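Local coordinates for probable sugar kinase (Clostridium perfringens, PDB 3KZH), which probably phosphorylates a carbohydrate substrate as a pfkB-type kinase of the ribokinase clan, and binds beta-D-glucopyranose in the crystal, at residues Ile201-Thr204 with Asp205-Ile208. Sequence-based numbering, arbitrary orientation.
Sequences ITDT and DDLI
Asp203 and Asp206 meet at the start of helix 204-217 as a worked example of how a helix N-terminus is capped. Asp203 is the N-cap residue: its CG stands between the backbone N and the carbonyl carbon (chi1 51°), which swings OD1 over the first turn to accept from Asp206 N at 3.2 Å, the donor lying nearly in line with the C-O bond. Asp206 reaches back the other way. With its CG beside its own backbone N (chi1 -63°), its carboxylate extends toward the incoming loop, where OD2 takes two bonds from a single residue. Thr202 N reaches the anti lone pair of Asp206 OD2 at 3.2 Å, along a fairly straight N-H, while Thr202 OG1 donates to the same oxygen at 2.9 Å from almost straight ahead. The Asp203 half of a capping box is thus present, but the return bond from Asp206 goes to Thr202 N, one residue ahead of the N-cap, so the definition is not met. On the buried part of the turn, Ile201 CG2 packs 3.8 Å from Leu207 CG, the two side chains crossing at about a right angle; Leu207 also rests on Phe232 of strand 231-234. The helical bonds begin with Leu207 N to Asp203 O at 3.2 Å, and Ile208 N to Thr204 O follows at 2.9 Å. Asp203 OD1 and Asp206 OD2 lie only 3.0 Å apart, their carboxylate planes turned by 32°, and both are acceptors. Asp206 N, the two Thr202 donors and the positive end of the helix dipole probably offset part of that repulsion, though the closeness could raise the pKa of one of the two.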
loop_
_atom_site.group_PDB
_atom_site.type_symbol
_atom_site.label_atom_id
_atom_site.label_comp_id
_atom_site.label_asym_id
_atom_site.label_seq_id
_atom_site.Cartn_x
_atom_site.Cartn_y
_atom_site.Cartn_z
ATOM N N ILE A 201 -18.475 -39.129 -5.010
ATOM C CA ILE A 201 -17.151 -39.757 -4.978
ATOM C C ILE A 201 -16.850 -40.149 -3.529
ATOM O O ILE A 201 -16.369 -39.338 -2.730
ATOM C CB ILE A 201 -16.038 -38.850 -5.587
ATOM C CG1 ILE A 201 -16.295 -38.620 -7.080
ATOM C CG2 ILE A 201 -14.682 -39.517 -5.455
ATOM C CD1 ILE A 201 -15.503 -37.494 -7.685
ATOM N N THR A 202 -17.131 -41.410 -3.213
ATOM C CA THR A 202 -16.948 -41.937 -1.859
ATOM C C THR A 202 -15.738 -42.841 -1.621
ATOM O O THR A 202 -15.303 -43.008 -0.475
ATOM C CB THR A 202 -18.231 -42.679 -1.374
ATOM O OG1 THR A 202 -18.580 -43.729 -2.287
ATOM C CG2 THR A 202 -19.399 -41.712 -1.239
ATOM N N ASP A 203 -15.203 -43.416 -2.697
ATOM C CA ASP A 203 -14.061 -44.328 -2.613
ATOM C C ASP A 203 -13.145 -44.271 -3.840
ATOM O O ASP A 203 -13.322 -43.419 -4.716
ATOM C CB ASP A 203 -14.547 -45.777 -2.343
ATOM C CG ASP A 203 -15.649 -46.247 -3.308
ATOM O OD1 ASP A 203 -15.662 -45.834 -4.486
ATOM O OD2 ASP A 203 -16.501 -47.052 -2.878
ATOM N N THR A 204 -12.207 -45.220 -3.906
ATOM C CA THR A 204 -11.233 -45.341 -4.992
ATOM C C THR A 204 -11.860 -45.643 -6.358
ATOM O O THR A 204 -11.428 -45.086 -7.374
ATOM C CB THR A 204 -10.166 -46.418 -4.653
ATOM O OG1 THR A 204 -9.513 -46.068 -3.429
ATOM C CG2 THR A 204 -9.116 -46.522 -5.746
ATOM N N ASP A 205 -12.868 -46.516 -6.375
ATOM C CA ASP A 205 -13.557 -46.889 -7.612
ATOM C C ASP A 205 -14.299 -45.713 -8.244
ATOM O O ASP A 205 -14.306 -45.566 -9.466
ATOM C CB ASP A 205 -14.500 -48.077 -7.380
ATOM C CG ASP A 205 -13.752 -49.403 -7.234
ATOM O OD1 ASP A 205 -12.926 -49.734 -8.117
ATOM O OD2 ASP A 205 -13.988 -50.117 -6.234
ATOM N N ASP A 206 -14.856 -44.842 -7.402
ATOM C CA ASP A 206 -15.573 -43.652 -7.874
ATOM C C ASP A 206 -14.577 -42.614 -8.399
ATOM O O ASP A 206 -14.873 -41.892 -9.363
ATOM C CB ASP A 206 -16.428 -43.049 -6.765
ATOM C CG ASP A 206 -17.535 -43.982 -6.287
ATOM O OD1 ASP A 206 -18.044 -44.798 -7.086
ATOM O OD2 ASP A 206 -17.892 -43.894 -5.095
ATOM N N LEU A 207 -13.387 -42.591 -7.784
ATOM C CA LEU A 207 -12.285 -41.702 -8.167
ATOM C C LEU A 207 -11.782 -42.102 -9.543
ATOM O O LEU A 207 -11.547 -41.237 -10.373
ATOM C CB LEU A 207 -11.134 -41.775 -7.156
ATOM C CG LEU A 207 -11.191 -40.878 -5.921
ATOM C CD1 LEU A 207 -10.204 -41.328 -4.872
ATOM C CD2 LEU A 207 -10.950 -39.427 -6.333
ATOM N N ILE A 208 -11.679 -43.415 -9.784
ATOM C CA ILE A 208 -11.255 -43.955 -11.080
ATOM C C ILE A 208 -12.331 -43.676 -12.140
ATOM O O ILE A 208 -12.001 -43.283 -13.255
ATOM C CB ILE A 208 -10.915 -45.489 -11.003
ATOM C CG1 ILE A 208 -9.714 -45.716 -10.077
ATOM C CG2 ILE A 208 -10.567 -46.056 -12.394
ATOM C CD1 ILE A 208 -9.456 -47.180 -9.699
#